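Local atomic coordinates of phthiocerol synthesis polyketide synthase type I PpsC (Mycobacterium tuberculosis, PDB entry 7AHB), a protein that acts in phthiocerol biosynthesis as a modular polyketide synthase, its acyltransferase domain presumably selecting and loading the extender unit. Residues A[54-59]-A[231-236]; A[187-192]-A[220-225]. All coordinates share one frame; numbering follows the deposited sequence. Where two conformers were deposited one is given.

Contact 1 (A[54-59]-A[231-236]); sequences SGRGSQ and TRVNIE
Next to Val233 and Ile235, the two residues that meet Arg56 across this contact, the nitrogen Arg232 NH1 is held by Glu236 OE2 at 3.1 Å and, more weakly, by the backbone oxygen of Ile235. Arg232 NH2 takes the other carboxylate oxygen, Glu236 OE1, at 3.0 Å, and the result is an end-on, two-nitrogen salt bridge that meets both oxygens on their syn side. This bridge lies on the side of the turn away from Arg56, while Asn234 centres an inverse gamma turn in which Ile235 N gives a weak bond to Val233 O. The side chains of Val233 and Ile235 both start out toward 54-59, in the loop that follows strand 49-53.

That loop is held by the bond of Gly55 N to His137 ND1 and by an ST turn, in which Arg56 N donates to Ser54 OG at 3.2 Å, almost straight at 176°. The Arg56 side chain leaves beside the backbone N (chi1 -73°) and bends twice more, bringing CD within 3.7 Å of Val233 CG1, the two side chains roughly perpendicular. Further out, Arg56 NE passes 4.0 Å from Ile235 CD1, and both methyls approach the guanidinium obliquely.

Ser138, probably the nucleophile of the GxSxG elbow, also flanks the arginine side chain. In related acyltransferases the loop after the first strand of the parallel sheet supplies part of the oxyanion hole, and 54-59 may do so here. Only apolar methyl contacts cross from 231-236, so no hydrogen bond from that segment fixes the turn of the guanidinium.

Contact 2 (A[187-192]-A[220-225]); sequences EALIAD and IDKVRQ
This is a small apolar contact between two helices, formed where Leu189 at the end of helix 183-189 reaches Lys222 and Val223 in the last turn of helix 213-225. It lies on the periphery of the acyltransferase, its centre about 26 Å from the centre of the chain, and buries only 112 Å² between the segments. Leu189 does the work with both methyls. Its CG stands anti to the backbone N (chi1 177°), and the isopropyl group is thereby thrown toward the neighbouring helix, with CD2 3.7 Å from Val223 CG2. Here the two side chains meet crosswise. The second methyl, Leu189 CD1, also comes within 4.2 Å of that same Val223 CG2, so the valine methyl sits opposite the leucine fork, nearer CD2 than CD1.

Both helices belong to the ferredoxin-like subdomain of the acyltransferase fold, a beta-alpha-beta-beta-alpha-beta unit running from strand 175-179 to strand 230-232, with both helices on one face of a four-stranded antiparallel sheet. The inner side of the seam continues into that unit: Leu189 also packs on Leu179, Leu181 and Leu219, and Val223 on Leu181 and Ala230.

Toward solvent the character changes. Lys222 contributes its aliphatic chain, with CD 4.1 Å from Leu189 CD1, and the two chains run alongside each other, antiparallel. Bends at chi3 and chi4 take NZ away from the leucine, 6.2 Å from Leu189 CD1, so the methylene part alone touches. Directly after Leu189, Ile190 departs from helical backbone angles, and its side chain turns to Val196 and Leu219.

Overall arrangement
Contact 2 is nested in sequence inside the loop closed by contact 1, and the connection between them is short: helix 213-225 is followed by strand 230-232, whose end enters the turn of contact 1. Their centres are 21 Å apart, yet the segments touch where Ile220 CD1 packs 3.9 Å from Arg232 N. Contact 2 belongs wholly to the ferredoxin-like subdomain, whereas contact 1 joins the exit of that subdomain to the loop after strand 49-53 of the parallel sheet. Only contact 1 borders the probable active site, with a bound thiocyanate, likely from the crystallisation liquor, about 5 Å from the Arg56 side chain.

Contact 1 (A[54-59]-A[231-236])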
loop_
_atom_site.group_PDB
_atom_site.type_symbol
_atom_site.label_atom_id
_atom_site.label_comp_id
_atom_site.label_asym_id
_atom_site.label_seq_id
_atom_site.Cartn_x
_atom_site.Cartn_y
_atom_site.Cartn_z
ATOM N N SER A 54 0.500 1.867 -0.959
ATOM C CA SER A 54 0.979 1.376 0.315
ATOM C C SER A 54 -0.100 0.557 1.004
ATOM O O SER A 54 -1.300 0.728 0.764
ATOM C CB SER A 54 1.394 2.537 1.210
ATOM O OG SER A 54 1.760 2.060 2.481
ATOM N N GLY A 55 0.339 -0.325 1.879
ATOM C CA GLY A 55 -0.552 -1.162 2.644
ATOM C C GLY A 55 -0.879 -0.649 4.023
ATOM O O GLY A 55 -1.670 -1.268 4.745
ATOM N N ARG A 56 -0.299 0.471 4.426
ATOM C CA ARG A 56 -0.502 0.996 5.768
ATOM C C ARG A 56 -1.502 2.144 5.747
ATOM O O ARG A 56 -1.438 3.033 4.890
ATOM C CB ARG A 56 0.815 1.486 6.377
ATOM C CG ARG A 56 1.817 0.409 6.823
ATOM C CD ARG A 56 1.237 -0.576 7.865
ATOM N NE ARG A 56 0.725 -1.786 7.189
ATOM C CZ ARG A 56 1.489 -2.681 6.532
ATOM N NH1 ARG A 56 2.814 -2.512 6.479
ATOM N NH2 ARG A 56 0.934 -3.752 5.924
ATOM N N GLY A 57 -2.420 2.133 6.713
ATOM C CA GLY A 57 -3.287 3.280 6.926
ATOM C C GLY A 57 -2.516 4.372 7.640
ATOM O O GLY A 57 -1.820 4.108 8.625
ATOM N N SER A 58 -2.628 5.605 7.134
ATOM C CA SER A 58 -1.831 6.711 7.652
ATOM C C SER A 58 -2.698 7.946 7.830
ATOM O O SER A 58 -2.275 9.074 7.548
ATOM C CB SER A 58 -0.649 7.016 6.735
ATOM O OG SER A 58 -0.124 5.819 6.179
ATOM N N GLN A 59 -3.926 7.749 8.299
ATOM C CA GLN A 59 -4.834 8.868 8.494
ATOM C C GLN A 59 -4.201 9.934 9.378
ATOM O O GLN A 59 -3.518 9.633 10.363
ATOM C CB GLN A 59 -6.132 8.374 9.119
ATOM C CG GLN A 59 -5.946 7.778 10.520
ATOM C CD GLN A 59 -7.229 7.137 11.032
ATOM O OE1 GLN A 59 -8.340 7.713 10.886
ATOM N NE2 GLN A 59 -7.104 5.926 11.590
ATOM N N THR A 231 11.891 -0.162 14.630
ATOM C CA THR A 231 10.685 0.578 14.977
ATOM C C THR A 231 9.466 -0.332 14.858
ATOM O O THR A 231 9.413 -1.213 14.003
ATOM C CB THR A 231 10.508 1.801 14.047
ATOM O OG1 THR A 231 11.656 2.657 14.158
ATOM C CG2 THR A 231 9.282 2.596 14.425
ATOM N N ARG A 232 8.467 -0.099 15.705
ATOM C CA ARG A 232 7.200 -0.811 15.580
ATOM C C ARG A 232 6.400 -0.223 14.426
ATOM O O ARG A 232 6.401 0.989 14.214
ATOM C CB ARG A 232 6.404 -0.716 16.884
ATOM C CG ARG A 232 5.268 -1.743 17.057
ATOM C CD ARG A 232 4.519 -1.425 18.319
ATOM N NE ARG A 232 3.472 -2.359 18.713
ATOM C CZ ARG A 232 2.245 -2.336 18.216
ATOM N NH1 ARG A 232 1.938 -1.474 17.233
ATOM N NH2 ARG A 232 1.336 -3.203 18.668
ATOM N N VAL A 233 5.755 -1.091 13.653
ATOM C CA VAL A 233 4.796 -0.659 12.642
ATOM C C VAL A 233 3.475 -0.310 13.320
ATOM O O VAL A 233 3.078 -0.940 14.307
ATOM C CB VAL A 233 4.610 -1.757 11.590
ATOM C CG1 VAL A 233 3.553 -1.363 10.586
ATOM C CG2 VAL A 233 5.948 -2.025 10.872
ATOM N N ASN A 234 2.787 0.708 12.795
ATOM C CA ASN A 234 1.502 1.137 13.352
ATOM C C ASN A 234 0.421 0.190 12.849
ATOM O O ASN A 234 -0.366 0.502 11.954
ATOM C CB ASN A 234 1.181 2.572 12.968
ATOM C CG ASN A 234 0.008 3.137 13.764
ATOM O OD1 ASN A 234 -0.193 2.797 14.934
ATOM N ND2 ASN A 234 -0.778 3.998 13.121
ATOM N N ILE A 235 0.390 -1.004 13.436
ATOM C CA ILE A 235 -0.547 -2.031 13.000
ATOM C C ILE A 235 -0.755 -2.971 14.166
ATOM O O ILE A 235 0.149 -3.180 14.972
ATOM C CB ILE A 235 -0.038 -2.761 11.729
ATOM C CG1 ILE A 235 -1.158 -3.601 11.115
ATOM C CG2 ILE A 235 1.156 -3.655 12.051
ATOM C CD1 ILE A 235 -0.744 -4.347 9.849
ATOM N N GLU A 236 -1.978 -3.497 14.291
ATOM C CA GLU A 236 -2.357 -4.304 15.448
ATOM C C GLU A 236 -2.752 -5.724 15.054
ATOM O O GLU A 236 -3.446 -6.403 15.824
ATOM C CB GLU A 236 -3.485 -3.610 16.230
ATOM C CG GLU A 236 -3.180 -2.133 16.572
ATOM C CD GLU A 236 -1.881 -1.943 17.344
ATOM O OE1 GLU A 236 -1.600 -2.785 18.222
ATOM O OE2 GLU A 236 -1.122 -0.980 17.040
#

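Contact 2 (A[187-192]-A[220-225])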
loop_
_atom_site.group_PDB
_atom_site.type_symbol
_atom_site.label_atom_id
_atom_site.label_comp_id
_atom_site.label_asym_id
_atom_site.label_seq_id
_atom_site.Cartn_x
_atom_site.Cartn_y
_atom_site.Cartn_z
ATOM N N GLU A 187 16.424 -13.041 8.563
ATOM C CA GLU A 187 16.164 -14.470 8.728
ATOM C C GLU A 187 17.068 -15.067 9.801
ATOM O O GLU A 187 16.664 -15.981 10.528
ATOM C CB GLU A 187 16.344 -15.190 7.392
ATOM C CG GLU A 187 15.293 -14.773 6.355
ATOM C CD GLU A 187 15.587 -15.288 4.964
ATOM O OE1 GLU A 187 14.618 -15.427 4.183
ATOM O OE2 GLU A 187 16.777 -15.533 4.645
ATOM N N ALA A 188 18.290 -14.565 9.921
ATOM C CA ALA A 188 19.166 -15.034 10.987
ATOM C C ALA A 188 18.601 -14.639 12.350
ATOM O O ALA A 188 18.493 -15.468 13.259
ATOM C CB ALA A 188 20.570 -14.465 10.805
ATOM N N LEU A 189 18.205 -13.374 12.491
ATOM C CA LEU A 189 17.648 -12.875 13.751
ATOM C C LEU A 189 16.470 -13.708 14.226
ATOM O O LEU A 189 16.351 -14.000 15.415
ATOM C CB LEU A 189 17.215 -11.427 13.562
ATOM C CG LEU A 189 16.537 -10.703 14.732
ATOM C CD1 LEU A 189 17.576 -10.285 15.722
ATOM C CD2 LEU A 189 15.746 -9.495 14.207
ATOM N N ILE A 190 15.591 -14.118 13.314
ATOM C CA ILE A 190 14.355 -14.788 13.704
ATOM C C ILE A 190 14.421 -16.309 13.540
ATOM O O ILE A 190 13.394 -16.979 13.633
ATOM C CB ILE A 190 13.163 -14.210 12.930
ATOM C CG1 ILE A 190 13.274 -14.538 11.445
ATOM C CG2 ILE A 190 13.093 -12.696 13.105
ATOM C CD1 ILE A 190 12.143 -13.926 10.601
ATOM N N ALA A 191 15.609 -16.874 13.334
ATOM C CA ALA A 191 15.702 -18.317 13.137
ATOM C C ALA A 191 15.101 -19.095 14.307
ATOM O O ALA A 191 14.426 -20.108 14.103
ATOM C CB ALA A 191 17.164 -18.716 12.928
ATOM N N ASP A 192 15.336 -18.649 15.536
ATOM C CA ASP A 192 14.820 -19.325 16.714
ATOM C C ASP A 192 13.455 -18.810 17.149
ATOM O O ASP A 192 13.063 -19.047 18.294
ATOM C CB ASP A 192 15.807 -19.187 17.880
ATOM C CG ASP A 192 15.522 -20.164 19.012
ATOM O OD1 ASP A 192 15.309 -21.362 18.724
ATOM O OD2 ASP A 192 15.518 -19.739 20.197
ATOM N N ILE A 220 12.683 -6.186 18.540
ATOM C CA ILE A 220 13.047 -4.777 18.418
ATOM C C ILE A 220 14.145 -4.433 19.422
ATOM O O ILE A 220 15.093 -3.699 19.117
ATOM C CB ILE A 220 11.813 -3.876 18.623
ATOM C CG1 ILE A 220 10.824 -4.034 17.474
ATOM C CG2 ILE A 220 12.236 -2.432 18.781
ATOM C CD1 ILE A 220 9.530 -3.238 17.686
ATOM N N ASP A 221 14.011 -4.923 20.648
ATOM C CA ASP A 221 15.026 -4.619 21.644
ATOM C C ASP A 221 16.365 -5.232 21.257
ATOM O O ASP A 221 17.402 -4.568 21.344
ATOM C CB ASP A 221 14.595 -5.110 23.020
ATOM C CG ASP A 221 15.555 -4.666 24.106
ATOM O OD1 ASP A 221 15.608 -3.448 24.392
ATOM O OD2 ASP A 221 16.290 -5.527 24.623
ATOM N N LYS A 222 16.362 -6.488 20.804
ATOM C CA LYS A 222 17.625 -7.131 20.440
ATOM C C LYS A 222 18.335 -6.366 19.327
ATOM O O LYS A 222 19.550 -6.126 19.403
ATOM C CB LYS A 222 17.380 -8.581 20.038
ATOM C CG LYS A 222 18.673 -9.365 19.771
ATOM C CD LYS A 222 18.410 -10.865 19.674
ATOM C CE LYS A 222 18.700 -11.586 20.973
ATOM N NZ LYS A 222 20.156 -11.872 21.143
ATOM N N VAL A 223 17.590 -5.937 18.307
ATOM C CA VAL A 223 18.193 -5.173 17.222
ATOM C C VAL A 223 18.800 -3.887 17.752
ATOM O O VAL A 223 19.913 -3.507 17.373
ATOM C CB VAL A 223 17.164 -4.893 16.116
ATOM C CG1 VAL A 223 17.753 -3.939 15.096
ATOM C CG2 VAL A 223 16.697 -6.200 15.484
ATOM N N ARG A 224 18.088 -3.202 18.651
ATOM C CA ARG A 224 18.629 -1.977 19.225
ATOM C C ARG A 224 19.851 -2.256 20.092
ATOM O O ARG A 224 20.839 -1.521 20.033
ATOM C CB ARG A 224 17.548 -1.266 20.034
ATOM C CG ARG A 224 16.469 -0.681 19.178
ATOM C CD ARG A 224 15.367 -0.050 20.044
ATOM N NE ARG A 224 14.362 0.568 19.197
ATOM C CZ ARG A 224 13.269 1.157 19.657
ATOM N NH1 ARG A 224 13.042 1.190 20.963
ATOM N NH2 ARG A 224 12.413 1.695 18.806
ATOM N N GLN A 225 19.801 -3.301 20.913
ATOM C CA GLN A 225 20.931 -3.619 21.774
ATOM C C GLN A 225 22.145 -4.095 20.986
ATOM O O GLN A 225 23.269 -3.988 21.469
ATOM C CB GLN A 225 20.515 -4.680 22.785
ATOM C CG GLN A 225 19.449 -4.181 23.761
ATOM C CD GLN A 225 19.950 -3.049 24.636
ATOM O OE1 GLN A 225 21.086 -3.076 25.114
ATOM N NE2 GLN A 225 19.103 -2.041 24.843
#